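Local structure of ATP-dependent RNA helicase HrpB (6EUD) at residues Arg502-Tyr513 / Leu529-Leu540; Gln568-Val576 / Ala587-Gln595. The protein hydrolyses ATP to ADP and phosphate as a bacterial DExH-box RNA helicase of the DEAH/RHA type that binds single-stranded RNA. All blocks are in the same frame, centred on the assembly; numbering follows the deposited sequence.

Contact 1. Residues Arg502-Tyr513 / Leu529-Leu540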
loop_
_atom_site.group_PDB
_atom_site.type_symbol
_atom_site.label_atom_id
_atom_site.label_comp_id
_atom_site.label_asym_id
_atom_site.label_seq_id
_atom_site.Cartn_x
_atom_site.Cartn_y
_atom_site.Cartn_z
ATOM N N ARG A 502 7.923 17.045 -2.495
ATOM C CA ARG A 502 8.654 17.192 -1.240
ATOM C C ARG A 502 9.389 18.520 -1.156
ATOM O O ARG A 502 10.257 18.691 -0.312
ATOM C CB ARG A 502 9.625 16.035 -1.053
ATOM C CG ARG A 502 8.914 14.715 -1.032
ATOM C CD ARG A 502 9.865 13.565 -0.846
ATOM N NE ARG A 502 9.146 12.301 -0.915
ATOM C CZ ARG A 502 9.743 11.119 -0.946
ATOM N NH1 ARG A 502 11.071 11.039 -0.931
ATOM N NH2 ARG A 502 9.014 10.020 -1.001
ATOM N N ILE A 503 9.041 19.449 -2.040
ATOM C CA ILE A 503 9.395 20.855 -1.872
ATOM C C ILE A 503 8.786 21.384 -0.578
ATOM O O ILE A 503 7.597 21.192 -0.325
ATOM C CB ILE A 503 8.895 21.685 -3.037
ATOM C CG1 ILE A 503 9.690 21.328 -4.298
ATOM C CG2 ILE A 503 8.968 23.164 -2.694
ATOM C CD1 ILE A 503 9.148 21.945 -5.576
ATOM N N ALA A 504 9.592 22.036 0.250
ATOM C CA ALA A 504 9.131 22.439 1.577
ATOM C C ALA A 504 9.173 23.948 1.793
ATOM O O ALA A 504 10.159 24.613 1.464
ATOM C CB ALA A 504 9.946 21.754 2.620
ATOM N N ARG A 505 8.091 24.491 2.342
ATOM C CA ARG A 505 8.047 25.908 2.681
ATOM C C ARG A 505 7.879 26.069 4.184
ATOM O O ARG A 505 7.175 25.283 4.838
ATOM C CB ARG A 505 6.927 26.617 1.937
ATOM C CG ARG A 505 6.757 28.071 2.333
ATOM C CD ARG A 505 5.428 28.614 1.850
ATOM N NE ARG A 505 5.121 29.890 2.483
ATOM C CZ ARG A 505 5.398 31.076 1.957
ATOM N NH1 ARG A 505 5.971 31.162 0.764
ATOM N NH2 ARG A 505 5.082 32.178 2.619
ATOM N N ARG A 506 8.562 27.069 4.736
ATOM C CA ARG A 506 8.486 27.341 6.166
ATOM C C ARG A 506 7.096 27.861 6.494
ATOM O O ARG A 506 6.524 28.662 5.746
ATOM C CB ARG A 506 9.560 28.345 6.602
ATOM C CG ARG A 506 9.713 28.448 8.122
ATOM C CD ARG A 506 10.748 29.488 8.547
ATOM N NE ARG A 506 10.254 30.852 8.401
ATOM C CZ ARG A 506 9.594 31.517 9.348
ATOM N NH1 ARG A 506 9.339 30.945 10.521
ATOM N NH2 ARG A 506 9.185 32.758 9.120
ATOM N N ARG A 507 6.548 27.387 7.605
ATOM C CA ARG A 507 5.206 27.786 8.002
ATOM C C ARG A 507 5.152 28.393 9.401
ATOM O O ARG A 507 4.923 27.679 10.387
ATOM C CB ARG A 507 4.256 26.593 7.907
ATOM C CG ARG A 507 3.764 26.362 6.498
ATOM C CD ARG A 507 2.328 25.891 6.519
ATOM N NE ARG A 507 1.645 26.159 5.256
ATOM C CZ ARG A 507 1.059 27.313 4.952
ATOM N NH1 ARG A 507 1.072 28.318 5.818
ATOM N NH2 ARG A 507 0.460 27.457 3.777
ATOM N N GLY A 508 5.363 29.707 9.470
ATOM C CA GLY A 508 5.153 30.470 10.689
ATOM C C GLY A 508 6.245 30.448 11.749
ATOM O O GLY A 508 6.540 31.479 12.352
ATOM N N GLN A 509 6.826 29.280 11.998
ATOM C CA GLN A 509 7.906 29.140 12.973
ATOM C C GLN A 509 9.103 28.417 12.366
ATOM O O GLN A 509 8.943 27.555 11.509
ATOM C CB GLN A 509 7.423 28.395 14.221
ATOM C CG GLN A 509 8.371 28.512 15.404
ATOM C CD GLN A 509 7.682 29.050 16.644
ATOM O OE1 GLN A 509 6.455 29.092 16.710
ATOM N NE2 GLN A 509 8.467 29.479 17.630
ATOM N N ASP A 510 10.303 28.776 12.812
ATOM C CA ASP A 510 11.527 28.157 12.316
ATOM C C ASP A 510 11.591 26.674 12.650
ATOM O O ASP A 510 11.461 26.270 13.807
ATOM C CB ASP A 510 12.752 28.884 12.873
ATOM C CG ASP A 510 13.069 30.154 12.108
ATOM O OD1 ASP A 510 12.261 30.545 11.238
ATOM O OD2 ASP A 510 14.125 30.762 12.381
ATOM N N GLY A 511 11.783 25.863 11.615
ATOM C CA GLY A 511 11.781 24.420 11.760
ATOM C C GLY A 511 10.504 23.757 11.270
ATOM O O GLY A 511 10.512 22.568 10.958
ATOM N N ARG A 512 9.403 24.508 11.221
ATOM C CA ARG A 512 8.129 23.956 10.766
ATOM C C ARG A 512 7.915 24.219 9.288
ATOM O O ARG A 512 7.859 25.374 8.838
ATOM C CB ARG A 512 6.934 24.514 11.552
ATOM C CG ARG A 512 5.954 23.423 11.992
ATOM C CD ARG A 512 4.602 23.973 12.416
ATOM N NE ARG A 512 4.731 25.108 13.322
ATOM C CZ ARG A 512 3.791 26.026 13.509
ATOM N NH1 ARG A 512 2.638 25.944 12.859
ATOM N NH2 ARG A 512 4.004 27.022 14.355
ATOM N N TYR A 513 7.772 23.126 8.542
ATOM C CA TYR A 513 7.600 23.192 7.104
ATOM C C TYR A 513 6.335 22.473 6.656
ATOM O O TYR A 513 5.886 21.516 7.288
ATOM C CB TYR A 513 8.828 22.588 6.401
ATOM C CG TYR A 513 10.078 23.435 6.542
ATOM C CD1 TYR A 513 10.332 24.466 5.643
ATOM C CD2 TYR A 513 11.003 23.203 7.568
ATOM C CE1 TYR A 513 11.457 25.253 5.755
ATOM C CE2 TYR A 513 12.140 23.991 7.685
ATOM C CZ TYR A 513 12.357 25.015 6.775
ATOM O OH TYR A 513 13.470 25.812 6.860
ATOM N N LEU A 529 19.694 24.661 7.930
ATOM C CA LEU A 529 18.708 24.751 6.858
ATOM C C LEU A 529 17.406 25.427 7.300
ATOM O O LEU A 529 16.734 26.070 6.494
ATOM C CB LEU A 529 18.394 23.368 6.282
ATOM C CG LEU A 529 19.448 22.781 5.351
ATOM C CD1 LEU A 529 18.940 21.476 4.755
ATOM C CD2 LEU A 529 19.836 23.787 4.266
ATOM N N SER A 530 17.056 25.300 8.577
ATOM C CA SER A 530 15.828 25.919 9.091
ATOM C C SER A 530 15.976 27.440 9.237
ATOM O O SER A 530 15.081 28.117 9.744
ATOM C CB SER A 530 15.411 25.280 10.421
ATOM O OG SER A 530 16.433 25.376 11.390
ATOM N N ARG A 531 17.106 27.967 8.769
ATOM C CA ARG A 531 17.273 29.403 8.597
ATOM C C ARG A 531 16.676 29.853 7.258
ATOM O O ARG A 531 16.617 31.049 6.971
ATOM C CB ARG A 531 18.758 29.801 8.666
ATOM C CG ARG A 531 19.525 29.318 9.905
ATOM C CD ARG A 531 19.225 30.140 11.151
ATOM N NE ARG A 531 17.918 29.816 11.721
ATOM C CZ ARG A 531 17.682 28.766 12.503
ATOM N NH1 ARG A 531 18.665 27.922 12.801
ATOM N NH2 ARG A 531 16.462 28.553 12.980
ATOM N N HIS A 532 16.234 28.899 6.439
ATOM C CA HIS A 532 15.740 29.228 5.108
ATOM C C HIS A 532 14.281 28.864 4.916
ATOM O O HIS A 532 13.773 27.925 5.533
ATOM C CB HIS A 532 16.588 28.536 4.045
ATOM C CG HIS A 532 18.032 28.912 4.102
ATOM N ND1 HIS A 532 18.526 30.053 3.506
ATOM C CD2 HIS A 532 19.085 28.313 4.705
ATOM C CE1 HIS A 532 19.826 30.132 3.731
ATOM N NE2 HIS A 532 20.189 29.090 4.456
ATOM N N GLU A 533 13.616 29.597 4.031
ATOM C CA GLU A 533 12.185 29.425 3.824
ATOM C C GLU A 533 11.811 28.321 2.838
ATOM O O GLU A 533 10.774 27.656 2.994
ATOM C CB GLU A 533 11.572 30.732 3.347
ATOM C CG GLU A 533 10.080 30.653 3.163
ATOM C CD GLU A 533 9.508 31.965 2.722
ATOM O OE1 GLU A 533 10.304 32.927 2.633
ATOM O OE2 GLU A 533 8.285 32.034 2.464
ATOM N N TRP A 534 12.626 28.127 1.811
ATOM C CA TRP A 534 12.290 27.113 0.813
ATOM C C TRP A 534 13.341 26.020 0.686
ATOM O O TRP A 534 14.520 26.306 0.480
ATOM C CB TRP A 534 12.065 27.768 -0.539
ATOM C CG TRP A 534 10.799 28.501 -0.604
ATOM C CD1 TRP A 534 10.595 29.803 -0.271
ATOM C CD2 TRP A 534 9.532 27.988 -1.037
ATOM N NE1 TRP A 534 9.276 30.137 -0.467
ATOM C CE2 TRP A 534 8.603 29.039 -0.939
ATOM C CE3 TRP A 534 9.097 26.744 -1.501
ATOM C CZ2 TRP A 534 7.263 28.890 -1.288
ATOM C CZ3 TRP A 534 7.758 26.595 -1.849
ATOM C CH2 TRP A 534 6.859 27.663 -1.738
ATOM N N LEU A 535 12.901 24.771 0.812
ATOM C CA LEU A 535 13.786 23.618 0.692
ATOM C C LEU A 535 13.221 22.580 -0.260
ATOM O O LEU A 535 12.058 22.643 -0.637
ATOM C CB LEU A 535 14.019 22.961 2.050
ATOM C CG LEU A 535 14.458 23.840 3.219
ATOM C CD1 LEU A 535 14.413 23.032 4.519
ATOM C CD2 LEU A 535 15.855 24.432 2.956
ATOM N N ILE A 536 14.059 21.629 -0.657
ATOM C CA ILE A 536 13.569 20.386 -1.245
ATOM C C ILE A 536 14.050 19.293 -0.312
ATOM O O ILE A 536 15.247 19.196 -0.065
ATOM C CB ILE A 536 14.100 20.128 -2.672
ATOM C CG1 ILE A 536 13.872 21.341 -3.574
ATOM C CG2 ILE A 536 13.392 18.921 -3.255
ATOM C CD1 ILE A 536 14.337 21.138 -4.962
ATOM N N ALA A 537 13.136 18.503 0.236
ATOM C CA ALA A 537 13.517 17.483 1.209
ATOM C C ALA A 537 13.246 16.083 0.685
ATOM O O ALA A 537 12.195 15.508 0.962
ATOM C CB ALA A 537 12.785 17.699 2.529
ATOM N N PRO A 538 14.203 15.524 -0.066
ATOM C CA PRO A 538 13.987 14.188 -0.627
ATOM C C PRO A 538 13.909 13.080 0.431
ATOM O O PRO A 538 13.154 12.131 0.242
ATOM C CB PRO A 538 15.202 13.999 -1.554
ATOM C CG PRO A 538 16.199 14.941 -1.089
ATOM C CD PRO A 538 15.455 16.123 -0.561
ATOM N N LEU A 539 14.659 13.203 1.519
ATOM C CA LEU A 539 14.679 12.159 2.541
ATOM C C LEU A 539 13.934 12.570 3.821
ATOM O O LEU A 539 14.304 13.538 4.499
ATOM C CB LEU A 539 16.124 11.782 2.869
ATOM C CG LEU A 539 16.364 10.388 3.435
ATOM C CD1 LEU A 539 15.793 9.342 2.506
ATOM C CD2 LEU A 539 17.841 10.177 3.631
ATOM N N LEU A 540 12.895 11.807 4.149
ATOM C CA LEU A 540 11.969 12.147 5.227
ATOM C C LEU A 540 11.631 10.970 6.125
ATOM O O LEU A 540 11.255 9.896 5.636
ATOM C CB LEU A 540 10.665 12.694 4.650
ATOM C CG LEU A 540 10.741 13.985 3.860
ATOM C CD1 LEU A 540 9.656 14.031 2.805
ATOM C CD2 LEU A 540 10.619 15.145 4.820
HETATM O O HOH W 1 12.508 27.065 9.594
#
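Arg505 and Trp534 meet across two antiparallel strands, 503-506 and 534-540, in a small curled sheet consistent with the OB fold of DEAH/RHA helicases. With chi1 at 175°, Arg505 CG lies opposite the backbone N, which carries the extended chain over one face of the indole. Arg505 CB sits 3.8 Å from the centroid of the Trp534 six-membered ring, a CH-pi contact. The guanidinium stands steeply to the ring, the planes 77° apart, with its edge toward CZ2. Glu533 reaches over one guanidinium face, placing OE2 3.0 Å from Arg505 NH1. The oxygen lies well off the guanidinium plane, so this salt bridge is purely electrostatic. Ile503 comes to the indole edge, CG2 lying 3.7 Å from Trp534 CZ3. Leu596 and Val598 of strand 596-602 also touch Trp534.

On the other sheet face Ala504 packs beside Leu535. Leu535 CD1 lies over the Tyr513 ring, 4.0 Å from its centroid, and the two side chains cross at about a right angle. Tyr513 OH donates to His532 O at 2.5 Å, nearly in line with the carbonyl. A water bridges Gly511 N and Ser530 O nearby.

Asp510 holds two arginines in different ways. Its OD1 faces Arg506 through charge only. Arg531 NH2, which also bonds to Ala525 O, makes a hydrogen-bonded salt bridge to Asp510 OD2 at 3.3 Å, from above the carboxylate plane.

Contact 2. Residues Gln568-Val576 / Ala587-Gln595; sequences QLVQQSDTV and AWRRLQIGQ
Leu569 and Val570 pack on Ile593 just before the strand pairing starts. Val570 CG2 rests 3.7 Å from Ile593 CG1, while CG1 turns to Leu591 CB. Val563 of helix 559-565 touches both Val570 and Ile593. At Gln571 the regular antiparallel exchange starts: its backbone N and O bond to Gln592 O and N. The CG atoms of Gln571 and Gln592 meet. Gln572 is extended and lies alongside Leu591, with its CG 3.6 Å from Leu591 CD2. Its amide sits over one face of the Arg589 guanidinium. Ser573 exchanges two backbone bonds with Arg590.

Asp574 is gripped side-on by Arg589. Arg589 NE donates to Asp574 OD1 at 2.5 Å and Arg589 NH2 to Asp574 OD2 at 2.6 Å, a two-pronged salt bridge. Both oxygens are met on their syn sides, and the planes are only 26° apart. A bend at chi3 (-73°) turns the guanidinium so that both nitrogens face the carboxylate. Glu610 is a second partner of NH2. Without the Arg589 side chain, as with an alanine here, the buried Asp574 carboxylate would probably lose its counter-charge, Glu610 a partner and the Gln572 amide the flat group beneath it.

Thr575 lies over one face of Trp588, CB 3.7 Å from the six-membered ring centroid. Val576 CG2 packs on Ala587 CB. These consecutive antiparallel strands form a beta hairpin in the three-stranded sheet of the HrpB connector region.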
loop_
_atom_site.group_PDB
_atom_site.type_symbol
_atom_site.label_atom_id
_atom_site.label_comp_id
_atom_site.label_asym_id
_atom_site.label_seq_id
_atom_site.Cartn_x
_atom_site.Cartn_y
_atom_site.Cartn_z
ATOM N N GLN A 568 6.845 24.579 -14.611
ATOM C CA GLN A 568 5.782 23.589 -14.512
ATOM C C GLN A 568 5.432 23.281 -13.055
ATOM O O GLN A 568 4.375 22.726 -12.780
ATOM C CB GLN A 568 6.177 22.304 -15.246
ATOM C CG GLN A 568 7.384 21.555 -14.626
ATOM C CD GLN A 568 8.749 22.148 -14.992
ATOM O OE1 GLN A 568 8.834 23.146 -15.705
ATOM N NE2 GLN A 568 9.819 21.525 -14.506
ATOM N N LEU A 569 6.311 23.642 -12.123
ATOM C CA LEU A 569 6.034 23.458 -10.695
ATOM C C LEU A 569 4.820 24.252 -10.220
ATOM O O LEU A 569 4.147 23.869 -9.270
ATOM C CB LEU A 569 7.240 23.865 -9.848
ATOM C CG LEU A 569 8.451 22.934 -9.896
ATOM C CD1 LEU A 569 9.537 23.428 -8.957
ATOM C CD2 LEU A 569 8.048 21.499 -9.569
ATOM N N VAL A 570 4.557 25.375 -10.875
ATOM C CA VAL A 570 3.562 26.321 -10.384
ATOM C C VAL A 570 2.292 26.264 -11.203
ATOM O O VAL A 570 2.310 26.437 -12.424
ATOM C CB VAL A 570 4.107 27.767 -10.390
ATOM C CG1 VAL A 570 3.029 28.745 -9.986
ATOM C CG2 VAL A 570 5.281 27.867 -9.453
ATOM N N GLN A 571 1.185 26.010 -10.521
ATOM C CA GLN A 571 -0.105 26.008 -11.183
ATOM C C GLN A 571 -0.930 27.200 -10.683
ATOM O O GLN A 571 -0.721 27.705 -9.572
ATOM C CB GLN A 571 -0.826 24.668 -10.966
ATOM C CG GLN A 571 -0.903 24.190 -9.522
ATOM C CD GLN A 571 0.306 23.370 -9.066
ATOM O OE1 GLN A 571 1.406 23.468 -9.617
ATOM N NE2 GLN A 571 0.095 22.556 -8.043
ATOM N N GLN A 572 -1.839 27.667 -11.534
ATOM C CA GLN A 572 -2.623 28.871 -11.280
ATOM C C GLN A 572 -4.076 28.509 -10.977
ATOM O O GLN A 572 -4.655 27.622 -11.616
ATOM C CB GLN A 572 -2.547 29.787 -12.494
ATOM C CG GLN A 572 -2.975 31.224 -12.295
ATOM C CD GLN A 572 -2.849 32.026 -13.585
ATOM O OE1 GLN A 572 -2.466 33.190 -13.569
ATOM N NE2 GLN A 572 -3.184 31.399 -14.711
ATOM N N SER A 573 -4.672 29.202 -10.013
ATOM C CA SER A 573 -6.031 28.885 -9.579
ATOM C C SER A 573 -6.776 30.126 -9.100
ATOM O O SER A 573 -6.420 30.720 -8.081
ATOM C CB SER A 573 -5.994 27.847 -8.466
ATOM O OG SER A 573 -7.289 27.519 -8.023
ATOM N N ASP A 574 -7.807 30.518 -9.843
ATOM C CA ASP A 574 -8.594 31.701 -9.505
ATOM C C ASP A 574 -9.851 31.329 -8.717
ATOM O O ASP A 574 -10.400 30.233 -8.870
ATOM C CB ASP A 574 -8.969 32.469 -10.772
ATOM C CG ASP A 574 -7.756 32.856 -11.602
ATOM O OD1 ASP A 574 -6.660 33.019 -11.020
ATOM O OD2 ASP A 574 -7.897 32.997 -12.838
ATOM N N THR A 575 -10.300 32.235 -7.858
ATOM C CA THR A 575 -11.483 31.972 -7.058
ATOM C C THR A 575 -12.361 33.199 -6.957
ATOM O O THR A 575 -11.890 34.287 -6.619
ATOM C CB THR A 575 -11.124 31.506 -5.634
ATOM O OG1 THR A 575 -10.287 30.350 -5.706
ATOM C CG2 THR A 575 -12.376 31.146 -4.854
ATOM N N VAL A 576 -13.645 33.034 -7.264
ATOM C CA VAL A 576 -14.609 34.103 -7.026
ATOM C C VAL A 576 -15.782 33.531 -6.248
ATOM O O VAL A 576 -16.302 32.466 -6.580
ATOM C CB VAL A 576 -15.097 34.764 -8.333
ATOM C CG1 VAL A 576 -16.196 35.750 -8.036
ATOM C CG2 VAL A 576 -13.969 35.486 -9.009
ATOM N N ALA A 587 -12.312 37.811 -4.508
ATOM C CA ALA A 587 -11.816 37.452 -5.830
ATOM C C ALA A 587 -10.308 37.525 -5.857
ATOM O O ALA A 587 -9.709 38.612 -5.937
ATOM C CB ALA A 587 -12.410 38.359 -6.890
ATOM N N TRP A 588 -9.686 36.359 -5.788
ATOM C CA TRP A 588 -8.240 36.323 -5.766
ATOM C C TRP A 588 -7.688 35.327 -6.786
ATOM O O TRP A 588 -8.398 34.421 -7.244
ATOM C CB TRP A 588 -7.746 36.008 -4.338
ATOM C CG TRP A 588 -8.036 34.608 -3.833
ATOM C CD1 TRP A 588 -7.200 33.527 -3.900
ATOM C CD2 TRP A 588 -9.230 34.149 -3.178
ATOM N NE1 TRP A 588 -7.800 32.425 -3.339
ATOM C CE2 TRP A 588 -9.043 32.777 -2.883
ATOM C CE3 TRP A 588 -10.433 34.758 -2.812
ATOM C CZ2 TRP A 588 -10.020 32.007 -2.246
ATOM C CZ3 TRP A 588 -11.405 33.987 -2.177
ATOM C CH2 TRP A 588 -11.189 32.628 -1.902
ATOM N N ARG A 589 -6.429 35.538 -7.166
ATOM C CA ARG A 589 -5.659 34.558 -7.937
ATOM C C ARG A 589 -4.560 33.973 -7.046
ATOM O O ARG A 589 -3.812 34.730 -6.404
ATOM C CB ARG A 589 -5.060 35.199 -9.192
ATOM C CG ARG A 589 -3.973 34.381 -9.869
ATOM C CD ARG A 589 -3.773 34.855 -11.295
ATOM N NE ARG A 589 -4.884 34.440 -12.149
ATOM C CZ ARG A 589 -5.087 34.867 -13.393
ATOM N NH1 ARG A 589 -4.263 35.741 -13.947
ATOM N NH2 ARG A 589 -6.131 34.424 -14.081
ATOM N N ARG A 590 -4.489 32.637 -6.992
ATOM C CA ARG A 590 -3.478 31.942 -6.202
ATOM C C ARG A 590 -2.491 31.170 -7.090
ATOM O O ARG A 590 -2.888 30.308 -7.886
ATOM C CB ARG A 590 -4.148 30.991 -5.201
ATOM C CG ARG A 590 -3.199 30.406 -4.149
ATOM C CD ARG A 590 -3.733 29.129 -3.498
ATOM N NE ARG A 590 -5.140 29.255 -3.122
ATOM C CZ ARG A 590 -5.581 29.742 -1.962
ATOM N NH1 ARG A 590 -4.730 30.164 -1.032
ATOM N NH2 ARG A 590 -6.887 29.808 -1.731
ATOM N N LEU A 591 -1.207 31.492 -6.971
ATOM C CA LEU A 591 -0.179 30.643 -7.564
ATOM C C LEU A 591 0.221 29.585 -6.532
ATOM O O LEU A 591 0.498 29.946 -5.348
ATOM C CB LEU A 591 1.019 31.478 -8.007
ATOM C CG LEU A 591 0.653 32.517 -9.077
ATOM C CD1 LEU A 591 1.871 33.296 -9.595
ATOM C CD2 LEU A 591 -0.062 31.810 -10.202
ATOM N N GLN A 592 0.221 28.294 -6.902
ATOM C CA GLN A 592 0.514 27.372 -5.813
ATOM C C GLN A 592 1.543 26.315 -6.358
ATOM O O GLN A 592 1.642 26.023 -7.572
ATOM C CB GLN A 592 -0.760 26.703 -5.301
ATOM C CG GLN A 592 -1.412 25.868 -6.426
ATOM C CD GLN A 592 -2.929 25.808 -6.362
ATOM O OE1 GLN A 592 -3.530 25.009 -5.636
ATOM N NE2 GLN A 592 -3.552 26.519 -7.356
ATOM N N ILE A 593 2.399 25.824 -5.479
ATOM C CA ILE A 593 3.207 24.661 -5.777
ATOM C C ILE A 593 2.630 23.502 -4.985
ATOM O O ILE A 593 2.843 23.398 -3.778
ATOM C CB ILE A 593 4.672 24.883 -5.422
ATOM C CG1 ILE A 593 5.244 26.055 -6.225
ATOM C CG2 ILE A 593 5.437 23.657 -5.748
ATOM C CD1 ILE A 593 6.642 26.384 -5.880
ATOM N N GLY A 594 1.857 22.655 -5.653
ATOM C CA GLY A 594 1.101 21.639 -4.942
ATOM C C GLY A 594 0.126 22.298 -3.986
ATOM O O GLY A 594 -0.661 23.141 -4.399
ATOM N N GLN A 595 0.205 21.941 -2.707
ATOM C CA GLN A 595 -0.669 22.498 -1.675
ATOM C C GLN A 595 -0.107 23.766 -1.037
ATOM O O GLN A 595 -0.701 24.310 -0.110
ATOM C CB GLN A 595 -0.916 21.453 -0.586
ATOM C CG GLN A 595 -1.524 20.175 -1.107
ATOM C CD GLN A 595 -2.817 20.439 -1.835
ATOM O OE1 GLN A 595 -3.773 20.924 -1.239
ATOM N NE2 GLN A 595 -2.848 20.157 -3.139
#

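In the fold
The chain first builds the two mixed sheets of the helicase core and then a largely helical region. After helix 491-498 it enters contact 1, which closes a loop containing strand 520-522 and ties strand 503-506 to strand 534-542. Strands 548-552 and 554-556 follow, both pairing with strand 534-542. Helix 559-565 then leads into contact 2, where the hairpin of strands 571-579 and 584-593 closes a short turn. The two loops are in series and do not cross. The centres of the two contacts are about 20 Å apart, yet they meet: Ile503 packs on Leu569 and Ile593, and Trp534 touches Ile593. The curled sheet is thus joined to the base of the connector hairpin.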